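Local atomic coordinates of chitosanase (Bacillus subtilis subsp. subtilis str. 168, PDB entry 7C6C), a protein that hydrolyses internal beta-(1->4) linkages between D-glucosamine units of partly acetylated chitosan, as a secreted glycosidase of family 46. Residues 16-21 against 208-213; 144-149 against 202-207. All coordinates share one frame; numbering follows the deposited sequence. Where two conformers were deposited one is given.

Contact 1: 16-21 against 208-213. With LMR ((2S)-2-hydroxybutanedioic acid), chain B.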
# COMPACT_ATOMS: atom_id res chain seq x y z
N SER A 16 3.13 1.81 -7.42
CA SER A 16 4.13 2.86 -7.52
C SER A 16 3.58 4.09 -8.23
O SER A 16 3.88 5.23 -7.84
CB SER A 16 5.37 2.30 -8.22
OG SER A 16 6.43 3.24 -8.21
N ILE A 17 2.78 3.90 -9.28
CA ILE A 17 2.12 5.05 -9.91
C ILE A 17 1.24 5.75 -8.90
O ILE A 17 1.26 6.99 -8.76
CB ILE A 17 1.30 4.60 -11.14
CG1 ILE A 17 2.23 4.12 -12.26
CG2 ILE A 17 0.39 5.74 -11.60
CD1 ILE A 17 1.48 3.36 -13.35
N PHE A 18 0.43 4.98 -8.17
CA PHE A 18 -0.53 5.57 -7.25
C PHE A 18 0.17 6.31 -6.12
O PHE A 18 -0.34 7.34 -5.65
CB PHE A 18 -1.45 4.49 -6.67
CG PHE A 18 -2.13 3.63 -7.71
CD1 PHE A 18 -2.46 4.13 -8.97
CD2 PHE A 18 -2.44 2.32 -7.41
CE1 PHE A 18 -3.10 3.32 -9.91
CE2 PHE A 18 -3.07 1.50 -8.35
CZ PHE A 18 -3.40 2.01 -9.59
N GLU A 19 1.33 5.84 -5.68
CA GLU A 19 2.03 6.45 -4.56
C GLU A 19 2.93 7.61 -4.99
O GLU A 19 3.01 8.63 -4.30
CB GLU A 19 2.88 5.41 -3.82
CG GLU A 19 2.10 4.20 -3.33
CD GLU A 19 1.31 4.48 -2.07
OE1 GLU A 19 1.91 4.99 -1.10
OE2 GLU A 19 0.10 4.20 -2.05
N ASN A 20 3.61 7.46 -6.13
CA ASN A 20 4.68 8.38 -6.48
C ASN A 20 4.66 8.86 -7.93
O ASN A 20 5.57 9.59 -8.32
CB ASN A 20 6.05 7.75 -6.20
CG ASN A 20 6.24 7.39 -4.74
OD1 ASN A 20 6.23 6.21 -4.38
ND2 ASN A 20 6.40 8.40 -3.90
N GLY A 21 3.68 8.46 -8.73
CA GLY A 21 3.61 8.98 -10.09
C GLY A 21 4.68 8.46 -11.01
O GLY A 21 5.05 9.14 -11.97
N VAL A 208 -8.43 8.75 -5.14
CA VAL A 208 -9.50 7.89 -5.65
C VAL A 208 -9.24 7.43 -7.08
O VAL A 208 -9.79 6.41 -7.50
CB VAL A 208 -10.89 8.55 -5.52
CG1 VAL A 208 -11.23 8.77 -4.06
CG2 VAL A 208 -10.95 9.86 -6.31
N ALA A 209 -8.42 8.16 -7.84
CA ALA A 209 -8.16 7.77 -9.22
C ALA A 209 -7.59 6.36 -9.31
O ALA A 209 -7.76 5.70 -10.34
CB ALA A 209 -7.23 8.77 -9.91
N ARG A 210 -6.90 5.88 -8.27
CA ARG A 210 -6.35 4.52 -8.34
C ARG A 210 -7.45 3.48 -8.49
O ARG A 210 -7.25 2.46 -9.16
CB ARG A 210 -5.44 4.23 -7.15
CG ARG A 210 -6.14 4.06 -5.81
CD ARG A 210 -5.23 4.49 -4.67
NE ARG A 210 -4.13 3.56 -4.44
CZ ARG A 210 -3.07 3.85 -3.69
NH1 ARG A 210 -2.95 5.06 -3.17
NH2 ARG A 210 -2.12 2.95 -3.47
N VAL A 211 -8.63 3.74 -7.91
CA VAL A 211 -9.75 2.83 -8.08
C VAL A 211 -10.15 2.75 -9.55
O VAL A 211 -10.40 1.65 -10.08
CB VAL A 211 -10.93 3.24 -7.18
CG1 VAL A 211 -12.16 2.40 -7.51
CG2 VAL A 211 -10.56 3.09 -5.71
N ASP A 212 -10.20 3.89 -10.23
CA ASP A 212 -10.59 3.88 -11.64
C ASP A 212 -9.51 3.25 -12.52
O ASP A 212 -9.84 2.59 -13.51
CB ASP A 212 -10.94 5.28 -12.13
CG ASP A 212 -11.70 5.26 -13.44
OD1 ASP A 212 -12.79 4.65 -13.48
OD2 ASP A 212 -11.21 5.85 -14.42
N VAL A 213 -8.23 3.44 -12.19
CA VAL A 213 -7.18 2.77 -12.97
C VAL A 213 -7.34 1.26 -12.88
O VAL A 213 -7.26 0.55 -13.88
CB VAL A 213 -5.78 3.23 -12.50
CG1 VAL A 213 -4.70 2.39 -13.16
CG2 VAL A 213 -5.58 4.70 -12.81
C1 LMR B . -9.89 9.37 -16.03
O1A LMR B . -8.69 9.46 -16.35
O1B LMR B . -10.76 8.88 -16.79
C2 LMR B . -10.33 9.87 -14.68
O2 LMR B . -11.77 9.88 -14.65
C3 LMR B . -9.81 8.97 -13.57
C4 LMR B . -8.32 9.15 -13.36
O4A LMR B . -7.89 10.31 -13.11
O4B LMR B . -7.57 8.15 -13.43
O HOH W 1 -0.86 6.96 -1.82
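Arg-210 reaches from helix 209-219 across the ring of Phe-18 to the carboxylate of Glu-19, the predicted proton donor. In the Glu-19 conformer given here, its NH2 gives OE2 of Glu-19 a fairly straight hydrogen bond of 2.9 Å (N-H...O 162°) as part of a salt bridge. The oxygen lies in the guanidinium plane and accepts through its anti lone pair, away from OE1, while the carboxylate plane is turned 63° from that of the guanidinium. NH1 adds a weak bond to the same OE2, and a water accepts from NH1 and donates, weakly, to OE2. The stronger partner of Arg-210 is Asp-142 of helix 134-147, whose OD1 forms a salt bridge with NH2, so the cation is shared between two carboxylates.

Helices 5-20 and 209-219 run nearly antiparallel here, the axes of the two short segments approaching to 10.5 Å, within the lysozyme-like fold of family 46, in which the proton donor sits near the end of a helix. The gap is bridged by side chains. CB of Arg-210 sits over the centre of the Phe-18 ring, a CH-pi contact of 3.4 Å to the centroid; from there chi1 (71°) and a bend at chi3 bring the guanidinium over CB of Phe-18. Val-213 meets the far end of the ring, CB to CE1 of Phe-18 3.7 Å. On another side of helix 209-219, CB of Ala-209 lies 3.6 Å from O4B of the bound malate, which Ser-233, Asn-234 and Glu-235 hold by hydrogen bonds.

Contact 2: 144-149 against 202-207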
# COMPACT_ATOMS: atom_id res chain seq x y z
N VAL A 144 -4.17 -3.02 0.88
CA VAL A 144 -3.58 -3.12 2.21
C VAL A 144 -2.45 -2.11 2.38
O VAL A 144 -2.24 -1.59 3.48
CB VAL A 144 -3.16 -4.57 2.55
CG1 VAL A 144 -1.91 -4.99 1.80
CG2 VAL A 144 -2.95 -4.73 4.05
N ILE A 145 -1.74 -1.79 1.30
CA ILE A 145 -0.66 -0.81 1.39
C ILE A 145 -1.22 0.56 1.77
O ILE A 145 -0.64 1.26 2.61
CB ILE A 145 0.16 -0.77 0.09
CG1 ILE A 145 1.05 -2.02 0.01
CG2 ILE A 145 0.99 0.50 0.01
CD1 ILE A 145 1.67 -2.23 -1.33
N GLN A 146 -2.35 0.95 1.19
CA GLN A 146 -2.90 2.26 1.51
C GLN A 146 -3.70 2.25 2.81
O GLN A 146 -3.58 3.17 3.63
CB GLN A 146 -3.77 2.78 0.36
CG GLN A 146 -4.39 4.13 0.68
CD GLN A 146 -5.11 4.77 -0.50
OE1 GLN A 146 -5.72 4.08 -1.32
NE2 GLN A 146 -5.08 6.09 -0.56
N HIS A 147 -4.52 1.22 3.03
CA HIS A 147 -5.49 1.23 4.12
C HIS A 147 -4.98 0.57 5.39
O HIS A 147 -5.56 0.78 6.46
CB HIS A 147 -6.77 0.52 3.67
CG HIS A 147 -7.48 1.23 2.56
ND1 HIS A 147 -8.62 1.97 2.76
CD2 HIS A 147 -7.21 1.29 1.23
CE1 HIS A 147 -9.02 2.47 1.60
NE2 HIS A 147 -8.18 2.07 0.66
N GLY A 148 -3.91 -0.22 5.31
CA GLY A 148 -3.42 -0.97 6.45
C GLY A 148 -4.24 -2.22 6.71
O GLY A 148 -5.35 -2.39 6.21
N ASP A 149 -3.68 -3.10 7.55
CA ASP A 149 -4.34 -4.34 7.95
C ASP A 149 -4.79 -4.30 9.41
O ASP A 149 -4.74 -5.30 10.12
CB ASP A 149 -3.43 -5.54 7.69
CG ASP A 149 -4.17 -6.87 7.71
OD1 ASP A 149 -5.40 -6.89 7.47
OD2 ASP A 149 -3.52 -7.91 7.96
N ASP A 202 -8.18 14.50 3.27
CA ASP A 202 -7.60 15.26 2.16
C ASP A 202 -6.76 14.37 1.26
O ASP A 202 -6.89 14.39 0.03
CB ASP A 202 -6.74 16.41 2.69
CG ASP A 202 -7.54 17.61 3.12
OD1 ASP A 202 -8.78 17.61 2.98
OD2 ASP A 202 -6.91 18.58 3.61
N GLU A 203 -5.87 13.58 1.86
CA GLU A 203 -4.98 12.75 1.07
C GLU A 203 -5.74 11.64 0.35
O GLU A 203 -5.49 11.37 -0.83
CB GLU A 203 -3.87 12.17 1.95
CG GLU A 203 -2.81 11.40 1.19
CD GLU A 203 -1.95 12.28 0.29
OE1 GLU A 203 -1.89 13.51 0.52
OE2 GLU A 203 -1.35 11.75 -0.67
N TRP A 204 -6.71 11.02 1.02
CA TRP A 204 -7.38 9.88 0.41
C TRP A 204 -8.33 10.32 -0.69
O TRP A 204 -8.47 9.63 -1.71
CB TRP A 204 -8.09 9.05 1.48
CG TRP A 204 -7.16 8.11 2.18
CD1 TRP A 204 -5.79 8.12 2.12
CD2 TRP A 204 -7.52 7.01 3.01
NE1 TRP A 204 -5.29 7.09 2.88
CE2 TRP A 204 -6.33 6.39 3.43
CE3 TRP A 204 -8.75 6.49 3.44
CZ2 TRP A 204 -6.33 5.28 4.27
CZ3 TRP A 204 -8.75 5.39 4.26
CH2 TRP A 204 -7.55 4.79 4.68
N ARG A 205 -8.95 11.48 -0.53
CA ARG A 205 -9.85 11.99 -1.57
C ARG A 205 -9.06 12.23 -2.86
O ARG A 205 -9.58 12.03 -3.95
CB ARG A 205 -10.57 13.25 -1.09
CG ARG A 205 -11.81 12.94 -0.26
CD ARG A 205 -12.41 14.15 0.44
NE ARG A 205 -13.43 13.72 1.41
CZ ARG A 205 -13.78 14.39 2.50
NH1 ARG A 205 -14.71 13.90 3.30
NH2 ARG A 205 -13.23 15.56 2.80
N GLU A 206 -7.81 12.65 -2.73
CA GLU A 206 -6.96 12.88 -3.88
C GLU A 206 -6.41 11.60 -4.49
O GLU A 206 -5.74 11.67 -5.53
CB GLU A 206 -5.80 13.81 -3.50
CG GLU A 206 -6.07 15.28 -3.79
CD GLU A 206 -6.31 15.55 -5.26
OE1 GLU A 206 -7.48 15.75 -5.65
OE2 GLU A 206 -5.32 15.56 -6.04
N SER A 207 -6.68 10.45 -3.89
CA SER A 207 -6.14 9.17 -4.33
C SER A 207 -7.18 8.29 -5.03
O SER A 207 -6.83 7.19 -5.47
CB SER A 207 -5.57 8.39 -3.14
OG SER A 207 -6.60 7.79 -2.39
O HOH W 2 -2.62 5.72 3.38
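Gln-146 and His-147, in the last turn of helix 134-147, meet Trp-204 of helix 201-205 and Ser-207 just after it. Gln-146 comes first, its side chain extended with CG anti to the backbone N (chi1 178°), which carries the amide over one face of the indole. NE2 lies 3.4 Å from CD1 of Trp-204 and donates to OG of Ser-207 at 2.9 Å, a nearly straight bond (167°) close to the amide plane. The other end of the amide, OE1, accepts from Arg-188 of helix 177-193. The backbone O of Gln-146 takes a hydrogen bond from a water 2.7 Å away, and that water accepts from NE1 of Trp-204 at the indole edge.

His-147 follows, its ring inclined at 51° to the six-membered ring of Trp-204, with ND1 3.6 Å from CH2. Both of its nitrogens are engaged, ND1 with the carbonyl of Asp-154 and NE2 with Arg-188. Gly-148, with positive phi, then takes the chain out of the helix.

Ser-207 is itself fixed: its OG donates to O of Trp-204 at 2.7 Å, and the same carbonyl accepts from the backbone N of Ser-207. Since OG spends its proton on that carbonyl, it meets the amide N-H as an acceptor; together with Arg-188 at OE1, this bond defines which end of the Gln-146 amide faces Ser-207, about 5 Å from the side chain of the predicted proton donor, Glu-19.

In the fold
Contact 1 is the more buried of the two, whereas contact 2 is only partly buried, although its centre lies nearer the middle of the chain. They share no helix, but helices 201-205 and 209-219 follow each other, and contact 2 is nested within the loop that contact 1 closes. Helix 134-147 joins them: it supplies Gln-146 to contact 2 and Asp-142 to the arginine of contact 1, and CD of Arg-210 packs 3.4 Å from OE1 of Gln-146. Contact 1 combines a salt bridge with a CH-pi contact on an aromatic face, and includes the predicted proton donor; contact 2 relies on neutral hydrogen bonds and an indole, whose side chain lies about 6 Å from that of Asp-35, the likely nucleophile.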